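Local coordinates for cytochrome P450 reductase (Amycolatopsis methanolica 239, PDB 5OGX), which passes electrons from NADH through FAD and a [2Fe-2S] cluster to the cytochrome P450 GcoA, its partner in O-demethylating lignin-derived aromatic compounds, at residues V136-P141 / D175-D180; G195-P200 / L219-G224; L240-G243 / D249-D252. All blocks are in the same frame, centred on the assembly; numbering follows the deposited sequence.

Contact 1: residues V136-P141 / D175-D180; sequences VELVVP and DGWLFD. Unlike the reference sequence in segment 175-180: Gly176 (reference Arg).
Leu138, Val140 and Pro141, at the end of strand 135-139 and just beyond it, pack on the indole of Trp177 from helix 174-178. The contact lies in the antiparallel six-stranded FAD-binding barrel of the ferredoxin-NADP+ reductase family, where this short helix follows the FAD-binding residue Ala173 and begins at Thr174, which also binds FAD. Strand 135-139 runs between 146-150 and 187-194, and its backbone pairs with both.

Leu138 points toward the helix. Its CD1 comes 4.1 Å from CH2 of Trp177, at the far end of the indole, while the same side chain touches Tyr149, an FAD-binding residue, and Leu163 of strand 160-166. A branched aliphatic chain suits this place, since it packs among these residues and the indole, probably on the inner side of the barrel. Val139 turns its side chain away, but its carbonyl O lies 3.9 Å from Trp177 CH2. At Val140 the strand has ended; CG2 stands 3.9 Å from Trp177 CE3. A compact branched side chain suits a place that touches both the indole and Ala173; it lies about 6 Å from the bound FAD at the nearest atoms.

Pro141 closes the segment and makes the most intimate contact. The indole is carried across to it because CG of Trp177 is anti to the backbone N (chi1 169°), and the two side chains run about perpendicular. Proline suits the spot: its rigid ring offers CH groups, polarised by the adjacent nitrogen, to an electron-rich surface. Leu178 CD2 lies against the opposite face of the indole, near its rim, so aliphatic groups sandwich the ring. The CH-pi contact places Pro141 CD 3.5 Å from the centroid of the six-membered ring of Trp177, 20° off its normal.

Contact 2: residues G195-P200 / L219-G224; sequences GDFHLP and LAPLVG
Beside the FAD site, where the flavin-binding barrel hands over to the NAD-binding domain, Phe197 meets Pro221 and Leu222 near the N-terminal end of helix 219-232. The meeting is made at the ring's edge: CE2 of Phe197 lies 3.8 Å from CG of Pro221, and Leu222 CD2 sits 3.7 Å from both CE2 and CZ of Phe197. Pro221 CB lies in the plane of the ring, next to CD2. With CG anti to the backbone N (chi1 -170°), the phenyl group extends from the loop to the helix. Phe197 is the centre of an inverse gamma turn, a tight bend in the loop joining strand 187-194 of the barrel to strand 210-215 of the parallel sheet, the Rossmann-like half of this reductase family. A large flat hydrocarbon suits this buried seam, because it can also touch Ile225 and Cys304. Proline is well placed in the first turn of a helix, where its missing N-H costs no backbone bond; here its ring also packs close to Ser150, an FAD-binding residue. Next in the loop, the ring of His198 bonds to the residue that follows: ND1 donates to Leu199 O over 2.9 Å, nearly straight at 167°, in the imidazole plane but from above the carbonyl plane.

Contact 3: residues L240-G243 / D249-D252; sequences LYHG and DLYD
This is an offset edge-to-face aromatic pair, extended by a water bridge and a leucine, between strand 238-244 of the parallel NAD-binding sheet and the loop leading to helix 253-262. The edge of the His242 ring is directed at the face of Tyr251, with centroids 5.5 Å apart and planes at 84°; the closest atoms are the two CE1 carbons of His242 and Tyr251, 3.8 Å apart. Leu250 CD2 approaches ND1 of His242 to 3.8 Å. In the plane of the imidazole, a water lies 2.9 Å from His242 ND1 and accepts a bond from Tyr251 N. Histidine suits the position because its second nitrogen, NE2, is bonded to Gly216 O: this ring is gripped at both nitrogens, which fixes its rotation. For Tyr251, chi1 of 60° sets CG between the backbone N and carbonyl carbon and turns the ring toward His242, while its hydroxyl bonds ND1 of His164, an FAD-binding residue of the barrel. Tyrosine thus serves as both packing surface and polar link between domains. Leu219 of helix 219-232 touches the His242 ring and the Tyr251 hydroxyl, while the adjacent strand 266-272 supplies Phe268 against His242 and Pro270 against Leu250.

How the contacts relate
The three contacts follow one another along the chain. Contact 1 lies wholly in the FAD-binding barrel, contact 2 joins the loop leaving that barrel to helix 219-232, and contact 3 belongs to the NAD-binding domain. Contacts 2 and 3 have centres about 15 Å apart and touch directly: helix 219-232 packs on the next strand, 238-244, with Leu222 CD1 3.8 Å from Leu240 CD1. Contact 1 stands apart, its centre about 21 Å from that of contact 2 and 23 Å from that of contact 3. All three have side chains within a few ångströms of FAD-binding residues, consistent with a flavin held where the two domains meet, between NADH and the iron-sulfur cluster.

Contact 1: residues V136-P141 / D175-D180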
loop_
_atom_site.group_PDB
_atom_site.type_symbol
_atom_site.label_atom_id
_atom_site.label_comp_id
_atom_site.label_asym_id
_atom_site.label_seq_id
_atom_site.Cartn_x
_atom_site.Cartn_y
_atom_site.Cartn_z
ATOM N N VAL A 136 6.379 -3.414 -0.760
ATOM C CA VAL A 136 7.544 -3.850 -1.518
ATOM C C VAL A 136 7.076 -4.608 -2.749
ATOM O O VAL A 136 5.980 -5.172 -2.790
ATOM C CB VAL A 136 8.510 -4.720 -0.693
ATOM C CG1 VAL A 136 9.114 -3.903 0.439
ATOM C CG2 VAL A 136 7.808 -5.985 -0.173
ATOM N N GLU A 137 7.920 -4.593 -3.774
ATOM C CA GLU A 137 7.605 -5.232 -5.043
ATOM C C GLU A 137 8.451 -6.489 -5.183
ATOM O O GLU A 137 9.688 -6.412 -5.183
ATOM C CB GLU A 137 7.873 -4.243 -6.176
ATOM C CG GLU A 137 7.525 -4.713 -7.557
ATOM C CD GLU A 137 7.937 -3.657 -8.560
ATOM O OE1 GLU A 137 8.748 -3.959 -9.453
ATOM O OE2 GLU A 137 7.482 -2.501 -8.409
ATOM N N LEU A 138 7.792 -7.644 -5.284
ATOM C CA LEU A 138 8.481 -8.914 -5.462
ATOM C C LEU A 138 8.429 -9.331 -6.924
ATOM O O LEU A 138 7.480 -9.014 -7.647
ATOM C CB LEU A 138 7.857 -10.021 -4.602
ATOM C CG LEU A 138 7.630 -9.779 -3.105
ATOM C CD1 LEU A 138 7.197 -11.092 -2.413
ATOM C CD2 LEU A 138 8.863 -9.211 -2.442
ATOM N N VAL A 139 9.445 -10.075 -7.347
ATOM C CA VAL A 139 9.482 -10.677 -8.676
ATOM C C VAL A 139 9.343 -12.186 -8.513
ATOM O O VAL A 139 10.087 -12.806 -7.741
ATOM C CB VAL A 139 10.779 -10.316 -9.422
ATOM C CG1 VAL A 139 10.752 -10.894 -10.842
ATOM C CG2 VAL A 139 10.962 -8.812 -9.460
ATOM N N VAL A 140 8.385 -12.775 -9.225
ATOM C CA VAL A 140 8.152 -14.215 -9.131
ATOM C C VAL A 140 9.312 -14.926 -9.815
ATOM O O VAL A 140 9.595 -14.666 -10.990
ATOM C CB VAL A 140 6.810 -14.622 -9.765
ATOM C CG1 VAL A 140 6.617 -16.157 -9.695
ATOM C CG2 VAL A 140 5.658 -13.869 -9.104
ATOM N N PRO A 141 10.007 -15.822 -9.132
ATOM C CA PRO A 141 11.175 -16.466 -9.746
ATOM C C PRO A 141 10.772 -17.252 -10.987
ATOM O O PRO A 141 9.749 -17.937 -11.001
ATOM C CB PRO A 141 11.702 -17.396 -8.646
ATOM C CG PRO A 141 10.870 -17.170 -7.456
ATOM C CD PRO A 141 9.676 -16.354 -7.802
ATOM N N ASP A 175 -0.892 -18.768 -5.731
ATOM C CA ASP A 175 -1.121 -20.189 -5.991
ATOM C C ASP A 175 0.119 -20.860 -6.577
ATOM O O ASP A 175 0.424 -22.011 -6.251
ATOM C CB ASP A 175 -2.310 -20.341 -6.943
ATOM C CG ASP A 175 -3.263 -21.464 -6.547
ATOM O OD1 ASP A 175 -3.182 -21.979 -5.411
ATOM O OD2 ASP A 175 -4.113 -21.822 -7.391
ATOM N N GLY A 176 0.865 -20.146 -7.423
ATOM C CA GLY A 176 1.994 -20.752 -8.104
ATOM C C GLY A 176 3.348 -20.680 -7.414
ATOM O O GLY A 176 4.302 -21.308 -7.890
ATOM N N TRP A 177 3.476 -19.952 -6.303
ATOM C CA TRP A 177 4.796 -19.755 -5.712
ATOM C C TRP A 177 4.742 -19.551 -4.200
ATOM O O TRP A 177 5.278 -20.374 -3.449
ATOM C CB TRP A 177 5.494 -18.578 -6.396
ATOM C CG TRP A 177 6.751 -18.097 -5.730
ATOM C CD1 TRP A 177 7.799 -18.859 -5.289
ATOM C CD2 TRP A 177 7.100 -16.733 -5.451
ATOM N NE1 TRP A 177 8.775 -18.049 -4.750
ATOM C CE2 TRP A 177 8.367 -16.742 -4.833
ATOM C CE3 TRP A 177 6.460 -15.507 -5.658
ATOM C CZ2 TRP A 177 9.005 -15.568 -4.417
ATOM C CZ3 TRP A 177 7.098 -14.337 -5.246
ATOM C CH2 TRP A 177 8.360 -14.381 -4.642
ATOM N N LEU A 178 4.108 -18.466 -3.735
ATOM C CA LEU A 178 4.137 -18.175 -2.304
ATOM C C LEU A 178 3.395 -19.232 -1.491
ATOM O O LEU A 178 3.693 -19.418 -0.305
ATOM C CB LEU A 178 3.559 -16.785 -2.034
ATOM C CG LEU A 178 4.354 -15.657 -2.704
ATOM C CD1 LEU A 178 3.560 -14.356 -2.691
ATOM C CD2 LEU A 178 5.708 -15.471 -2.030
ATOM N N PHE A 179 2.438 -19.925 -2.101
ATOM C CA PHE A 179 1.730 -21.021 -1.454
ATOM C C PHE A 179 2.198 -22.385 -1.938
ATOM O O PHE A 179 1.698 -23.407 -1.456
ATOM C CB PHE A 179 0.222 -20.881 -1.690
ATOM C CG PHE A 179 -0.429 -19.871 -0.797
ATOM C CD1 PHE A 179 -0.275 -18.507 -1.043
ATOM C CD2 PHE A 179 -1.168 -20.276 0.305
ATOM C CE1 PHE A 179 -0.865 -17.571 -0.213
ATOM C CE2 PHE A 179 -1.756 -19.344 1.145
ATOM C CZ PHE A 179 -1.606 -17.990 0.885
ATOM N N ASP A 180 3.149 -22.427 -2.872
ATOM C CA ASP A 180 3.555 -23.707 -3.459
ATOM C C ASP A 180 5.002 -23.583 -3.939
ATOM O O ASP A 180 5.279 -23.363 -5.122
ATOM C CB ASP A 180 2.637 -24.116 -4.609
ATOM C CG ASP A 180 3.129 -25.353 -5.317
ATOM O OD1 ASP A 180 3.790 -26.170 -4.645
ATOM O OD2 ASP A 180 2.871 -25.496 -6.532
#

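Contact 2: residues G195-P200 / L219-G224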
loop_
_atom_site.group_PDB
_atom_site.type_symbol
_atom_site.label_atom_id
_atom_site.label_comp_id
_atom_site.label_asym_id
_atom_site.label_seq_id
_atom_site.Cartn_x
_atom_site.Cartn_y
_atom_site.Cartn_z
ATOM N N GLY A 195 4.995 3.462 -2.458
ATOM C CA GLY A 195 3.640 3.715 -2.003
ATOM C C GLY A 195 3.511 4.953 -1.122
ATOM O O GLY A 195 4.469 5.430 -0.513
ATOM N N ASP A 196 2.272 5.460 -1.054
ATOM C CA ASP A 196 1.925 6.669 -0.318
ATOM C C ASP A 196 0.953 6.416 0.830
ATOM O O ASP A 196 0.451 7.376 1.426
ATOM C CB ASP A 196 1.285 7.695 -1.257
ATOM C CG ASP A 196 2.268 8.321 -2.179
ATOM O OD1 ASP A 196 3.471 8.344 -1.821
ATOM O OD2 ASP A 196 1.815 8.804 -3.248
ATOM N N PHE A 197 0.654 5.162 1.144
ATOM C CA PHE A 197 -0.366 4.841 2.143
ATOM C C PHE A 197 0.279 4.830 3.528
ATOM O O PHE A 197 0.521 3.779 4.122
ATOM C CB PHE A 197 -0.992 3.491 1.800
ATOM C CG PHE A 197 -2.230 3.139 2.603
ATOM C CD1 PHE A 197 -3.376 3.925 2.556
ATOM C CD2 PHE A 197 -2.259 1.959 3.325
ATOM C CE1 PHE A 197 -4.530 3.554 3.256
ATOM C CE2 PHE A 197 -3.400 1.578 4.036
ATOM C CZ PHE A 197 -4.537 2.380 3.999
ATOM N N HIS A 198 0.558 6.023 4.057
ATOM C CA HIS A 198 1.241 6.101 5.346
ATOM C C HIS A 198 0.837 7.383 6.056
ATOM O O HIS A 198 0.260 8.286 5.458
ATOM C CB HIS A 198 2.766 6.014 5.178
ATOM C CG HIS A 198 3.341 7.082 4.298
ATOM N ND1 HIS A 198 3.517 8.382 4.726
ATOM C CD2 HIS A 198 3.778 7.044 3.015
ATOM C CE1 HIS A 198 4.036 9.101 3.742
ATOM N NE2 HIS A 198 4.200 8.316 2.688
ATOM N N LEU A 199 1.174 7.458 7.351
ATOM C CA LEU A 199 0.842 8.617 8.156
ATOM C C LEU A 199 1.601 9.857 7.686
ATOM O O LEU A 199 2.721 9.759 7.178
ATOM C CB LEU A 199 1.201 8.354 9.622
ATOM C CG LEU A 199 0.328 7.290 10.290
ATOM C CD1 LEU A 199 0.951 6.772 11.587
ATOM C CD2 LEU A 199 -1.036 7.877 10.569
ATOM N N PRO A 200 1.030 11.033 7.895
ATOM C CA PRO A 200 1.778 12.275 7.685
ATOM C C PRO A 200 2.915 12.384 8.684
ATOM O O PRO A 200 2.991 11.589 9.638
ATOM C CB PRO A 200 0.715 13.360 7.915
ATOM C CG PRO A 200 -0.252 12.743 8.839
ATOM C CD PRO A 200 -0.307 11.273 8.463
ATOM N N LEU A 219 -5.604 -5.980 5.660
ATOM C CA LEU A 219 -5.201 -5.711 7.039
ATOM C C LEU A 219 -3.721 -5.348 7.158
ATOM O O LEU A 219 -3.342 -4.581 8.048
ATOM C CB LEU A 219 -5.510 -6.945 7.907
ATOM C CG LEU A 219 -5.197 -6.918 9.401
ATOM C CD1 LEU A 219 -5.897 -5.742 10.074
ATOM C CD2 LEU A 219 -5.608 -8.248 10.066
ATOM N N ALA A 220 -2.864 -5.887 6.291
ATOM C CA ALA A 220 -1.427 -5.834 6.554
ATOM C C ALA A 220 -0.886 -4.424 6.794
ATOM O O ALA A 220 -0.279 -4.187 7.846
ATOM C CB ALA A 220 -0.651 -6.515 5.418
ATOM N N PRO A 221 -1.053 -3.454 5.881
ATOM C CA PRO A 221 -0.465 -2.133 6.146
ATOM C C PRO A 221 -1.144 -1.441 7.305
ATOM O O PRO A 221 -0.535 -0.586 7.958
ATOM C CB PRO A 221 -0.689 -1.366 4.833
ATOM C CG PRO A 221 -1.943 -1.971 4.279
ATOM C CD PRO A 221 -1.811 -3.455 4.609
ATOM N N LEU A 222 -2.394 -1.804 7.586
ATOM C CA LEU A 222 -3.104 -1.172 8.690
ATOM C C LEU A 222 -2.503 -1.567 10.031
ATOM O O LEU A 222 -2.576 -0.796 10.995
ATOM C CB LEU A 222 -4.578 -1.549 8.627
ATOM C CG LEU A 222 -5.295 -1.330 7.302
ATOM C CD1 LEU A 222 -6.724 -1.814 7.463
ATOM C CD2 LEU A 222 -5.287 0.138 6.856
ATOM N N VAL A 223 -1.895 -2.749 10.105
ATOM C CA VAL A 223 -1.199 -3.148 11.323
ATOM C C VAL A 223 -0.052 -2.187 11.606
ATOM O O VAL A 223 0.111 -1.697 12.731
ATOM C CB VAL A 223 -0.705 -4.601 11.202
ATOM C CG1 VAL A 223 0.124 -4.970 12.437
ATOM C CG2 VAL A 223 -1.881 -5.538 11.004
ATOM N N GLY A 224 0.739 -1.869 10.579
ATOM C CA GLY A 224 1.850 -0.955 10.799
ATOM C C GLY A 224 1.382 0.466 11.064
ATOM O O GLY A 224 1.933 1.168 11.922
#

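Contact 3: residues L240-G243 / D249-D252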
loop_
_atom_site.group_PDB
_atom_site.type_symbol
_atom_site.label_atom_id
_atom_site.label_comp_id
_atom_site.label_asym_id
_atom_site.label_seq_id
_atom_site.Cartn_x
_atom_site.Cartn_y
_atom_site.Cartn_z
ATOM N N LEU A 240 -10.093 -0.463 14.165
ATOM C CA LEU A 240 -9.551 -1.287 13.091
ATOM C C LEU A 240 -10.543 -2.412 12.800
ATOM O O LEU A 240 -10.774 -3.273 13.654
ATOM C CB LEU A 240 -8.186 -1.841 13.494
ATOM C CG LEU A 240 -7.531 -2.869 12.581
ATOM C CD1 LEU A 240 -7.430 -2.356 11.141
ATOM C CD2 LEU A 240 -6.165 -3.238 13.142
ATOM N N TYR A 241 -11.158 -2.384 11.618
ATOM C CA TYR A 241 -12.136 -3.396 11.225
ATOM C C TYR A 241 -11.495 -4.327 10.209
ATOM O O TYR A 241 -10.869 -3.864 9.252
ATOM C CB TYR A 241 -13.399 -2.767 10.621
ATOM C CG TYR A 241 -14.175 -1.883 11.567
ATOM C CD1 TYR A 241 -13.786 -0.574 11.779
ATOM C CD2 TYR A 241 -15.304 -2.361 12.241
ATOM C CE1 TYR A 241 -14.482 0.251 12.639
ATOM C CE2 TYR A 241 -16.010 -1.544 13.112
ATOM C CZ TYR A 241 -15.600 -0.236 13.300
ATOM O OH TYR A 241 -16.277 0.610 14.148
ATOM N N HIS A 242 -11.656 -5.636 10.403
ATOM C CA HIS A 242 -11.105 -6.626 9.477
ATOM C C HIS A 242 -12.261 -7.334 8.778
ATOM O O HIS A 242 -12.977 -8.122 9.403
ATOM C CB HIS A 242 -10.215 -7.621 10.220
ATOM C CG HIS A 242 -9.431 -8.513 9.312
ATOM N ND1 HIS A 242 -8.892 -9.714 9.723
ATOM C CD2 HIS A 242 -9.077 -8.363 8.009
ATOM C CE1 HIS A 242 -8.250 -10.273 8.710
ATOM N NE2 HIS A 242 -8.333 -9.467 7.662
ATOM N N GLY A 243 -12.444 -7.057 7.485
ATOM C CA GLY A 243 -13.565 -7.649 6.771
ATOM C C GLY A 243 -13.150 -8.927 6.071
ATOM O O GLY A 243 -12.287 -8.903 5.189
ATOM N N ASP A 249 -10.930 -17.090 8.281
ATOM C CA ASP A 249 -10.048 -16.120 7.643
ATOM C C ASP A 249 -9.332 -15.206 8.630
ATOM O O ASP A 249 -8.463 -14.429 8.215
ATOM C CB ASP A 249 -10.847 -15.248 6.671
ATOM C CG ASP A 249 -11.547 -16.053 5.594
ATOM O OD1 ASP A 249 -10.876 -16.867 4.932
ATOM O OD2 ASP A 249 -12.765 -15.851 5.399
ATOM N N LEU A 250 -9.687 -15.248 9.910
ATOM C CA LEU A 250 -9.138 -14.293 10.861
ATOM C C LEU A 250 -7.774 -14.757 11.340
ATOM O O LEU A 250 -7.481 -15.961 11.375
ATOM C CB LEU A 250 -10.084 -14.105 12.056
ATOM C CG LEU A 250 -11.498 -13.601 11.748
ATOM C CD1 LEU A 250 -12.406 -13.774 12.954
ATOM C CD2 LEU A 250 -11.425 -12.126 11.306
ATOM N N TYR A 251 -6.926 -13.796 11.700
ATOM C CA TYR A 251 -5.599 -14.139 12.188
ATOM C C TYR A 251 -5.082 -13.059 13.126
ATOM O O TYR A 251 -5.620 -11.949 13.196
ATOM C CB TYR A 251 -4.604 -14.376 11.031
ATOM C CG TYR A 251 -4.379 -13.211 10.092
ATOM C CD1 TYR A 251 -5.174 -13.047 8.959
ATOM C CD2 TYR A 251 -3.348 -12.295 10.310
ATOM C CE1 TYR A 251 -4.970 -12.001 8.082
ATOM C CE2 TYR A 251 -3.133 -11.234 9.426
ATOM C CZ TYR A 251 -3.954 -11.097 8.316
ATOM O OH TYR A 251 -3.747 -10.064 7.435
ATOM N N ASP A 252 -4.047 -13.430 13.883
ATOM C CA ASP A 252 -3.359 -12.534 14.813
ATOM C C ASP A 252 -4.307 -11.930 15.851
ATOM O O ASP A 252 -4.088 -10.817 16.331
ATOM C CB ASP A 252 -2.613 -11.430 14.060
ATOM C CG ASP A 252 -1.292 -11.913 13.512
ATOM O OD1 ASP A 252 -0.913 -13.060 13.844
ATOM O OD2 ASP A 252 -0.650 -11.160 12.745
HETATM O O HOH W 1 -8.053 -11.194 12.049
#